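Local coordinates for protein dermonecrotic toxin (Pasteurella multocida, PDB 2EBF) that acts as a dermonecrotic, mitogenic toxin that induces bone resorption and is associated with severe progressive atrophic rhinitis in pigs, at residues A[458-466]-A[478-487]; A[507-516]-A[540-550]. One frame throughout, in Å; residues are numbered along the deposited sequence.

Interaction 1 (A[458-466]-A[478-487]); sequences RAIGHSDNS and YYKGNIIAEA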
loop_
_atom_site.group_PDB
_atom_site.type_symbol
_atom_site.label_atom_id
_atom_site.label_comp_id
_atom_site.label_asym_id
_atom_site.label_seq_id
_atom_site.Cartn_x
_atom_site.Cartn_y
_atom_site.Cartn_z
ATOM N N ARG A 458 25.488 -3.525 4.136
ATOM C CA ARG A 458 24.041 -3.643 4.263
ATOM C C ARG A 458 23.401 -4.194 2.994
ATOM O O ARG A 458 23.660 -3.706 1.894
ATOM C CB ARG A 458 23.444 -2.271 4.594
ATOM C CG ARG A 458 21.925 -2.230 4.692
ATOM C CD ARG A 458 21.461 -0.855 5.170
ATOM N NE ARG A 458 21.990 -0.545 6.506
ATOM C CZ ARG A 458 21.452 -0.975 7.646
ATOM N NH1 ARG A 458 20.365 -1.735 7.629
ATOM N NH2 ARG A 458 22.007 -0.649 8.811
ATOM N N ALA A 459 22.561 -5.213 3.159
ATOM C CA ALA A 459 21.661 -5.642 2.099
ATOM C C ALA A 459 20.402 -4.785 2.181
ATOM O O ALA A 459 19.830 -4.635 3.263
ATOM C CB ALA A 459 21.299 -7.097 2.264
ATOM N N ILE A 460 19.983 -4.222 1.049
ATOM C CA ILE A 460 18.723 -3.471 1.003
ATOM C C ILE A 460 17.676 -4.089 0.068
ATOM O O ILE A 460 16.585 -3.537 -0.103
ATOM C CB ILE A 460 18.927 -1.970 0.654
ATOM C CG1 ILE A 460 19.540 -1.809 -0.747
ATOM C CG2 ILE A 460 19.753 -1.283 1.737
ATOM C CD1 ILE A 460 19.383 -0.404 -1.345
ATOM N N GLY A 461 18.002 -5.236 -0.523
ATOM C CA GLY A 461 17.012 -6.003 -1.284
ATOM C C GLY A 461 15.980 -6.581 -0.338
ATOM O O GLY A 461 16.247 -6.783 0.848
ATOM N N HIS A 462 14.792 -6.836 -0.864
ATOM C CA HIS A 462 13.717 -7.480 -0.125
ATOM C C HIS A 462 13.230 -8.627 -1.007
ATOM O O HIS A 462 12.834 -8.399 -2.156
ATOM C CB HIS A 462 12.604 -6.464 0.162
ATOM C CG HIS A 462 11.459 -7.010 0.963
ATOM N ND1 HIS A 462 11.553 -7.289 2.311
ATOM C CD2 HIS A 462 10.184 -7.303 0.607
ATOM C CE1 HIS A 462 10.390 -7.739 2.749
ATOM N NE2 HIS A 462 9.542 -7.758 1.734
ATOM N N SER A 463 13.268 -9.850 -0.480
ATOM C CA SER A 463 13.084 -11.051 -1.313
ATOM C C SER A 463 11.692 -11.278 -1.911
ATOM O O SER A 463 11.564 -11.903 -2.966
ATOM C CB SER A 463 13.557 -12.314 -0.576
ATOM O OG SER A 463 12.607 -12.742 0.378
ATOM N N ASP A 464 10.646 -10.771 -1.270
ATOM C CA ASP A 464 9.302 -11.088 -1.750
ATOM C C ASP A 464 9.073 -10.488 -3.136
ATOM O O ASP A 464 9.340 -9.299 -3.350
ATOM C CB ASP A 464 8.239 -10.605 -0.754
ATOM C CG ASP A 464 6.833 -10.946 -1.196
ATOM O OD1 ASP A 464 5.977 -10.039 -1.168
ATOM O OD2 ASP A 464 6.576 -12.111 -1.582
ATOM N N ASN A 465 8.590 -11.312 -4.069
ATOM C CA ASN A 465 8.232 -10.866 -5.431
ATOM C C ASN A 465 9.462 -10.514 -6.288
ATOM O O ASN A 465 9.364 -9.755 -7.263
ATOM C CB ASN A 465 7.236 -9.690 -5.372
ATOM C CG ASN A 465 6.247 -9.677 -6.539
ATOM O OD1 ASN A 465 5.470 -8.718 -6.706
ATOM N ND2 ASN A 465 6.251 -10.733 -7.336
ATOM N N SER A 466 10.613 -11.085 -5.923
ATOM C CA SER A 466 11.897 -10.733 -6.548
ATOM C C SER A 466 12.352 -11.631 -7.703
ATOM O O SER A 466 13.383 -11.353 -8.333
ATOM C CB SER A 466 12.995 -10.670 -5.487
ATOM O OG SER A 466 13.208 -11.942 -4.907
ATOM N N TYR A 478 6.366 -2.640 -7.324
ATOM C CA TYR A 478 6.248 -3.264 -6.017
ATOM C C TYR A 478 7.630 -3.590 -5.468
ATOM O O TYR A 478 7.953 -3.242 -4.338
ATOM C CB TYR A 478 5.383 -4.549 -6.065
ATOM C CG TYR A 478 5.391 -5.303 -4.737
ATOM C CD1 TYR A 478 6.339 -6.301 -4.475
ATOM C CD2 TYR A 478 4.473 -4.993 -3.736
ATOM C CE1 TYR A 478 6.356 -6.975 -3.245
ATOM C CE2 TYR A 478 4.479 -5.659 -2.522
ATOM C CZ TYR A 478 5.418 -6.644 -2.282
ATOM O OH TYR A 478 5.419 -7.301 -1.065
ATOM N N TYR A 479 8.432 -4.267 -6.285
ATOM C CA TYR A 479 9.767 -4.700 -5.886
ATOM C C TYR A 479 10.690 -3.502 -5.615
ATOM O O TYR A 479 11.361 -3.447 -4.588
ATOM C CB TYR A 479 10.339 -5.632 -6.960
ATOM C CG TYR A 479 11.762 -6.051 -6.722
ATOM C CD1 TYR A 479 12.085 -6.935 -5.698
ATOM C CD2 TYR A 479 12.790 -5.559 -7.524
ATOM C CE1 TYR A 479 13.398 -7.319 -5.476
ATOM C CE2 TYR A 479 14.111 -5.938 -7.309
ATOM C CZ TYR A 479 14.402 -6.817 -6.280
ATOM O OH TYR A 479 15.711 -7.198 -6.064
ATOM N N LYS A 480 10.691 -2.535 -6.529
ATOM C CA LYS A 480 11.518 -1.340 -6.374
ATOM C C LYS A 480 11.121 -0.540 -5.134
ATOM O O LYS A 480 11.980 -0.030 -4.412
ATOM C CB LYS A 480 11.407 -0.459 -7.613
ATOM C CG LYS A 480 12.221 0.829 -7.527
ATOM C CD LYS A 480 12.022 1.639 -8.787
ATOM C CE LYS A 480 12.965 2.818 -8.835
ATOM N NZ LYS A 480 12.646 3.704 -9.998
ATOM N N GLY A 481 9.814 -0.432 -4.903
ATOM C CA GLY A 481 9.294 0.346 -3.786
ATOM C C GLY A 481 9.784 -0.155 -2.448
ATOM O O GLY A 481 10.132 0.640 -1.579
ATOM N N ASN A 482 9.814 -1.474 -2.277
ATOM C CA ASN A 482 10.285 -2.059 -1.016
ATOM C C ASN A 482 11.779 -1.823 -0.761
ATOM O O ASN A 482 12.219 -1.676 0.389
ATOM C CB ASN A 482 9.968 -3.552 -0.971
ATOM C CG ASN A 482 8.470 -3.840 -0.865
ATOM O OD1 ASN A 482 8.016 -4.924 -1.248
ATOM N ND2 ASN A 482 7.703 -2.882 -0.344
ATOM N N ILE A 483 12.560 -1.791 -1.832
ATOM C CA ILE A 483 13.995 -1.527 -1.725
ATOM C C ILE A 483 14.247 -0.060 -1.369
ATOM O O ILE A 483 15.030 0.250 -0.486
ATOM C CB ILE A 483 14.723 -1.932 -3.025
ATOM C CG1 ILE A 483 14.619 -3.450 -3.193
ATOM C CG2 ILE A 483 16.198 -1.469 -3.004
ATOM C CD1 ILE A 483 15.273 -3.998 -4.428
ATOM N N ILE A 484 13.573 0.840 -2.068
ATOM C CA ILE A 484 13.670 2.266 -1.783
ATOM C C ILE A 484 13.259 2.590 -0.339
ATOM O O ILE A 484 13.948 3.348 0.357
ATOM C CB ILE A 484 12.885 3.075 -2.845
ATOM C CG1 ILE A 484 13.761 3.176 -4.105
ATOM C CG2 ILE A 484 12.487 4.447 -2.312
ATOM C CD1 ILE A 484 13.081 3.760 -5.307
ATOM N N ALA A 485 12.164 1.990 0.115
ATOM C CA ALA A 485 11.705 2.154 1.488
ATOM C C ALA A 485 12.794 1.761 2.484
ATOM O O ALA A 485 13.060 2.496 3.446
ATOM C CB ALA A 485 10.417 1.341 1.731
ATOM N N GLU A 486 13.449 0.621 2.253
ATOM C CA GLU A 486 14.540 0.202 3.147
ATOM C C GLU A 486 15.717 1.181 3.103
ATOM O O GLU A 486 16.276 1.538 4.147
ATOM C CB GLU A 486 15.008 -1.224 2.831
ATOM C CG GLU A 486 16.080 -1.790 3.793
ATOM C CD GLU A 486 15.555 -2.111 5.190
ATOM O OE1 GLU A 486 14.378 -1.804 5.496
ATOM O OE2 GLU A 486 16.328 -2.665 6.003
ATOM N N ALA A 487 16.090 1.617 1.896
ATOM C CA ALA A 487 17.201 2.565 1.743
ATOM C C ALA A 487 16.944 3.915 2.425
ATOM O O ALA A 487 17.857 4.503 3.011
ATOM C CB ALA A 487 17.549 2.763 0.275
HETATM O O HOH W 1 18.886 -3.165 5.642
HETATM O O HOH W 2 11.899 -5.614 -2.968
HETATM O O HOH W 3 15.485 -9.479 -8.544
#

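Interaction 2 (A[507-516]-A[540-550]); sequences LNSTPGTGRP and LPDVASSRVPI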
loop_
_atom_site.group_PDB
_atom_site.type_symbol
_atom_site.label_atom_id
_atom_site.label_comp_id
_atom_site.label_asym_id
_atom_site.label_seq_id
_atom_site.Cartn_x
_atom_site.Cartn_y
_atom_site.Cartn_z
ATOM N N LEU A 507 17.995 2.452 -9.729
ATOM C CA LEU A 507 18.798 3.661 -9.534
ATOM C C LEU A 507 18.049 4.951 -9.812
ATOM O O LEU A 507 17.940 5.805 -8.933
ATOM C CB LEU A 507 20.043 3.604 -10.426
ATOM C CG LEU A 507 21.072 2.511 -10.116
ATOM C CD1 LEU A 507 22.160 2.472 -11.174
ATOM C CD2 LEU A 507 21.677 2.764 -8.759
ATOM N N ASN A 508 17.569 5.084 -11.052
ATOM C CA ASN A 508 16.852 6.268 -11.529
ATOM C C ASN A 508 15.356 6.004 -11.693
ATOM O O ASN A 508 14.860 4.957 -11.263
ATOM C CB ASN A 508 17.468 6.754 -12.851
ATOM C CG ASN A 508 18.810 7.453 -12.643
ATOM O OD1 ASN A 508 18.939 8.346 -11.795
ATOM N ND2 ASN A 508 19.814 7.048 -13.415
ATOM N N SER A 509 14.640 6.944 -12.309
ATOM C CA SER A 509 13.180 6.871 -12.365
ATOM C C SER A 509 12.690 5.746 -13.251
ATOM O O SER A 509 13.394 5.311 -14.164
ATOM C CB SER A 509 12.557 8.207 -12.791
ATOM O OG SER A 509 12.911 9.242 -11.882
ATOM N N THR A 510 11.496 5.253 -12.943
ATOM C CA THR A 510 10.810 4.243 -13.745
ATOM C C THR A 510 9.313 4.597 -13.734
ATOM O O THR A 510 8.885 5.421 -12.913
ATOM C CB THR A 510 10.984 2.821 -13.169
ATOM O OG1 THR A 510 10.728 2.854 -11.756
ATOM C CG2 THR A 510 12.394 2.250 -13.458
ATOM N N PRO A 511 8.526 4.026 -14.667
ATOM C CA PRO A 511 7.071 4.260 -14.695
ATOM C C PRO A 511 6.331 3.896 -13.405
ATOM O O PRO A 511 6.515 2.795 -12.865
ATOM C CB PRO A 511 6.608 3.368 -15.848
ATOM C CG PRO A 511 7.774 3.331 -16.769
ATOM C CD PRO A 511 8.947 3.190 -15.811
ATOM N N GLY A 512 5.494 4.818 -12.925
ATOM C CA GLY A 512 4.741 4.608 -11.675
ATOM C C GLY A 512 3.243 4.809 -11.858
ATOM O O GLY A 512 2.746 4.899 -12.990
ATOM N N THR A 513 2.516 4.883 -10.752
ATOM C CA THR A 513 1.038 4.871 -10.815
ATOM C C THR A 513 0.491 6.280 -11.000
ATOM O O THR A 513 0.280 7.001 -10.032
ATOM C CB THR A 513 0.435 4.214 -9.549
ATOM O OG1 THR A 513 1.061 4.775 -8.389
ATOM C CG2 THR A 513 0.663 2.701 -9.551
ATOM N N GLY A 514 0.267 6.680 -12.250
ATOM C CA GLY A 514 -0.240 8.020 -12.543
ATOM C C GLY A 514 0.845 9.082 -12.509
ATOM O O GLY A 514 0.567 10.273 -12.671
ATOM N N ARG A 515 2.090 8.644 -12.314
ATOM C CA ARG A 515 3.229 9.552 -12.165
ATOM C C ARG A 515 4.517 8.725 -12.133
ATOM O O ARG A 515 4.462 7.505 -12.122
ATOM C CB ARG A 515 3.097 10.374 -10.880
ATOM C CG ARG A 515 3.339 9.559 -9.607
ATOM C CD ARG A 515 2.996 10.328 -8.350
ATOM N NE ARG A 515 1.562 10.580 -8.263
ATOM C CZ ARG A 515 0.672 9.705 -7.799
ATOM N NH1 ARG A 515 1.064 8.507 -7.363
ATOM N NH2 ARG A 515 -0.616 10.030 -7.771
ATOM N N PRO A 516 5.684 9.383 -12.156
ATOM C CA PRO A 516 6.896 8.575 -12.093
ATOM C C PRO A 516 7.142 7.941 -10.725
ATOM O O PRO A 516 6.715 8.470 -9.693
ATOM C CB PRO A 516 8.014 9.580 -12.434
ATOM C CG PRO A 516 7.296 10.809 -13.020
ATOM C CD PRO A 516 5.977 10.823 -12.301
ATOM N N LEU A 540 25.081 8.653 -14.659
ATOM C CA LEU A 540 23.975 7.946 -15.270
ATOM C C LEU A 540 22.731 8.839 -15.134
ATOM O O LEU A 540 22.097 8.836 -14.090
ATOM C CB LEU A 540 23.751 6.641 -14.514
ATOM C CG LEU A 540 23.417 5.301 -15.159
ATOM C CD1 LEU A 540 22.539 4.535 -14.175
ATOM C CD2 LEU A 540 22.708 5.432 -16.492
ATOM N N PRO A 541 22.416 9.639 -16.175
ATOM C CA PRO A 541 21.300 10.596 -16.123
ATOM C C PRO A 541 19.930 9.959 -15.957
ATOM O O PRO A 541 19.710 8.835 -16.402
ATOM C CB PRO A 541 21.373 11.310 -17.481
ATOM C CG PRO A 541 22.132 10.406 -18.357
ATOM C CD PRO A 541 23.125 9.704 -17.467
ATOM N N ASP A 542 19.017 10.687 -15.322
ATOM C CA ASP A 542 17.624 10.255 -15.230
ATOM C C ASP A 542 16.931 10.665 -16.523
ATOM O O ASP A 542 16.599 11.834 -16.714
ATOM C CB ASP A 542 16.931 10.900 -14.025
ATOM C CG ASP A 542 15.619 10.212 -13.663
ATOM O OD1 ASP A 542 15.441 9.031 -14.021
ATOM O OD2 ASP A 542 14.773 10.851 -13.004
ATOM N N VAL A 543 16.741 9.704 -17.417
ATOM C CA VAL A 543 16.251 9.982 -18.764
ATOM C C VAL A 543 14.749 10.336 -18.778
ATOM O O VAL A 543 13.973 9.808 -17.983
ATOM C CB VAL A 543 16.615 8.823 -19.745
ATOM C CG1 VAL A 543 15.665 7.643 -19.626
ATOM C CG2 VAL A 543 16.662 9.321 -21.156
ATOM N N ALA A 544 14.365 11.244 -19.675
ATOM C CA ALA A 544 12.992 11.759 -19.741
ATOM C C ALA A 544 11.962 10.674 -20.028
ATOM O O ALA A 544 10.877 10.672 -19.447
ATOM C CB ALA A 544 12.886 12.886 -20.766
ATOM N N SER A 545 12.309 9.744 -20.909
ATOM C CA SER A 545 11.397 8.661 -21.283
ATOM C C SER A 545 11.013 7.704 -20.143
ATOM O O SER A 545 10.029 6.972 -20.260
ATOM C CB SER A 545 11.956 7.867 -22.464
ATOM O OG SER A 545 13.258 7.389 -22.199
ATOM N N SER A 546 11.789 7.699 -19.058
ATOM C CA SER A 546 11.519 6.819 -17.913
ATOM C C SER A 546 10.762 7.520 -16.797
ATOM O O SER A 546 10.156 6.876 -15.929
ATOM C CB SER A 546 12.830 6.257 -17.365
ATOM O OG SER A 546 13.258 5.152 -18.141
ATOM N N ARG A 547 10.806 8.846 -16.817
ATOM C CA ARG A 547 10.187 9.648 -15.782
ATOM C C ARG A 547 8.744 9.924 -16.195
ATOM O O ARG A 547 8.368 11.066 -16.479
ATOM C CB ARG A 547 10.992 10.936 -15.577
ATOM C CG ARG A 547 10.850 11.511 -14.198
ATOM C CD ARG A 547 11.419 12.895 -14.133
ATOM N NE ARG A 547 12.843 12.886 -13.833
ATOM C CZ ARG A 547 13.517 13.963 -13.455
ATOM N NH1 ARG A 547 12.893 15.133 -13.364
ATOM N NH2 ARG A 547 14.807 13.878 -13.161
ATOM N N VAL A 548 7.942 8.855 -16.236
ATOM C CA VAL A 548 6.593 8.878 -16.819
ATOM C C VAL A 548 5.632 8.007 -15.992
ATOM O O VAL A 548 6.085 7.207 -15.168
ATOM C CB VAL A 548 6.599 8.371 -18.303
ATOM C CG1 VAL A 548 7.443 9.277 -19.215
ATOM C CG2 VAL A 548 7.084 6.924 -18.399
ATOM N N PRO A 549 4.302 8.179 -16.179
ATOM C CA PRO A 549 3.358 7.192 -15.623
ATOM C C PRO A 549 3.394 5.892 -16.405
ATOM O O PRO A 549 3.762 5.893 -17.575
ATOM C CB PRO A 549 1.983 7.848 -15.829
ATOM C CG PRO A 549 2.273 9.294 -16.142
ATOM C CD PRO A 549 3.597 9.293 -16.836
ATOM N N ILE A 550 3.033 4.788 -15.754
ATOM C CA ILE A 550 2.756 3.541 -16.457
ATOM C C ILE A 550 1.593 3.831 -17.412
ATOM O O ILE A 550 0.679 4.567 -17.056
ATOM C CB ILE A 550 2.344 2.416 -15.472
ATOM C CG1 ILE A 550 3.542 1.954 -14.636
ATOM C CG2 ILE A 550 1.734 1.225 -16.224
ATOM C CD1 ILE A 550 3.160 1.298 -13.292
HETATM O O HOH W 4 21.560 9.703 -11.582
HETATM O O HOH W 5 18.785 6.121 -16.128
HETATM O O HOH W 6 15.861 6.980 -15.821
HETATM O O HOH W 7 -0.366 4.994 -14.614
#

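Interaction 1 (A[458-466]-A[478-487])
The hydroxyl of Tyr-478 donates to Asp-464, with OH 2.8 Å from OD1. It uses the anti lone pair of that oxygen, and carboxylate and ring stand at 89° to each other. Asp-464 OD2 is taken by a salt bridge to Arg-322 of helix 312-333, so both carboxylate oxygens are occupied. The contact belongs to a beta-alpha-beta crossover in the C2 region of the toxin. Strand 456-461 runs into a loop, helix 473-490 runs back roughly antiparallel to the strand, and the chain continues into parallel strand 498-502. The axes of strand and helix segments approach to 7.2 Å and are inclined at 147°.

The loop makes a type II turn from Ser-463 to Ser-466. Within it, Asn-465 lays CB against the Tyr-478 ring, 3.6 Å from CD1. Ser-466 presses CB on Tyr-479 CE1, and His-462 O lies at the edge of the Tyr-479 ring. Tyr-479 has CG anti to its backbone N (chi1 175°), which swings the ring toward this turn. Ile-483 CD1 lies over one face of that ring, toward its rim. A water joins His-462 O to Tyr-479 O.

Farther along the helix an apolar patch forms. Ile-460 CD1 meets Ile-483 CG2 at 3.7 Å, the two side chains roughly perpendicular; Ile-460 CD1 also reaches Ala-487 CB. Ile-460 O is buried without a polar partner. Arg-458, salt-bridged to Glu-399, and Glu-486, salt-bridged to Lys-490, lie beyond salt-bridge distance of each other; a water accepts from Arg-458 NH1 and donates to Glu-486 OE2 (2.6 Å).

Interaction 2 (A[507-516]-A[540-550])
The Asn-508 amide and the Asp-542 carboxylate lie alongside each other, pointing in opposite senses, with their planes 25° apart. Asp-542 CG lies at the edge of the Arg-547 guanidinium, in its plane. Thr-513 O lies over one face of the Arg-515 guanidinium, toward its rim; Arg-515 NH1 is hydrogen-bonded to Thr-333. Arg-547 grips Asp-542 side-on: NE (2.9 Å) and NH2 both bond Asp-542 OD2. Ser-509 OG adds a third bond to Asp-542 OD2 at 2.7 Å, on the syn lone pair. Ser-509 N reaches Asp-542 OD1 at 2.8 Å, from above the carboxylate plane. Four protein donors, and a water on OD1, hold this carboxylate. Asn-508 ND2 donates to Leu-540 O at 3.0 Å.

Strand 510-511 pairs antiparallel with strand 516-517 in a small hairpin (backbone bond Thr-510 to Met-517), and 540-550 is bridged beside it at Gly-512 and Pro-549. Ile-550 N gives a nearly straight bond to Gly-512 O (2.8 Å, 178°). Pro-511 CB packs on Ile-550 CG1 at 3.6 Å.

Arg-547, centre of an inverse gamma turn, also salt-bridges Asp-342. Leu-507 and Leu-540 touch strand 528-531, helix 520-524 borders Asn-508, and Ile-550 rests on the start of helix 473-490.

Both interactions lie in the C2 region and their centres are about 18 Å apart. They come in series along the chain: interaction 1 closes before 507-516 begins, with strand 498-502 in between and helix 504-507 leading into the second. Lys-480, on the helix of interaction 1, joins them directly. Its NZ makes probable hydrogen bonds to Thr-510 OG1 and Asn-508 O. Helix 520-524 touches both, meeting Ile-460 and Ala-487 in one and Asn-508 and Asp-542 in the other. Interaction 1 packs a helix beside edge strand 456-461 of the mixed sheet; interaction 2 folds the loop after the other edge strand, 537-539, back onto the same domain. The phosphonate site lies in the C3 region, outside both.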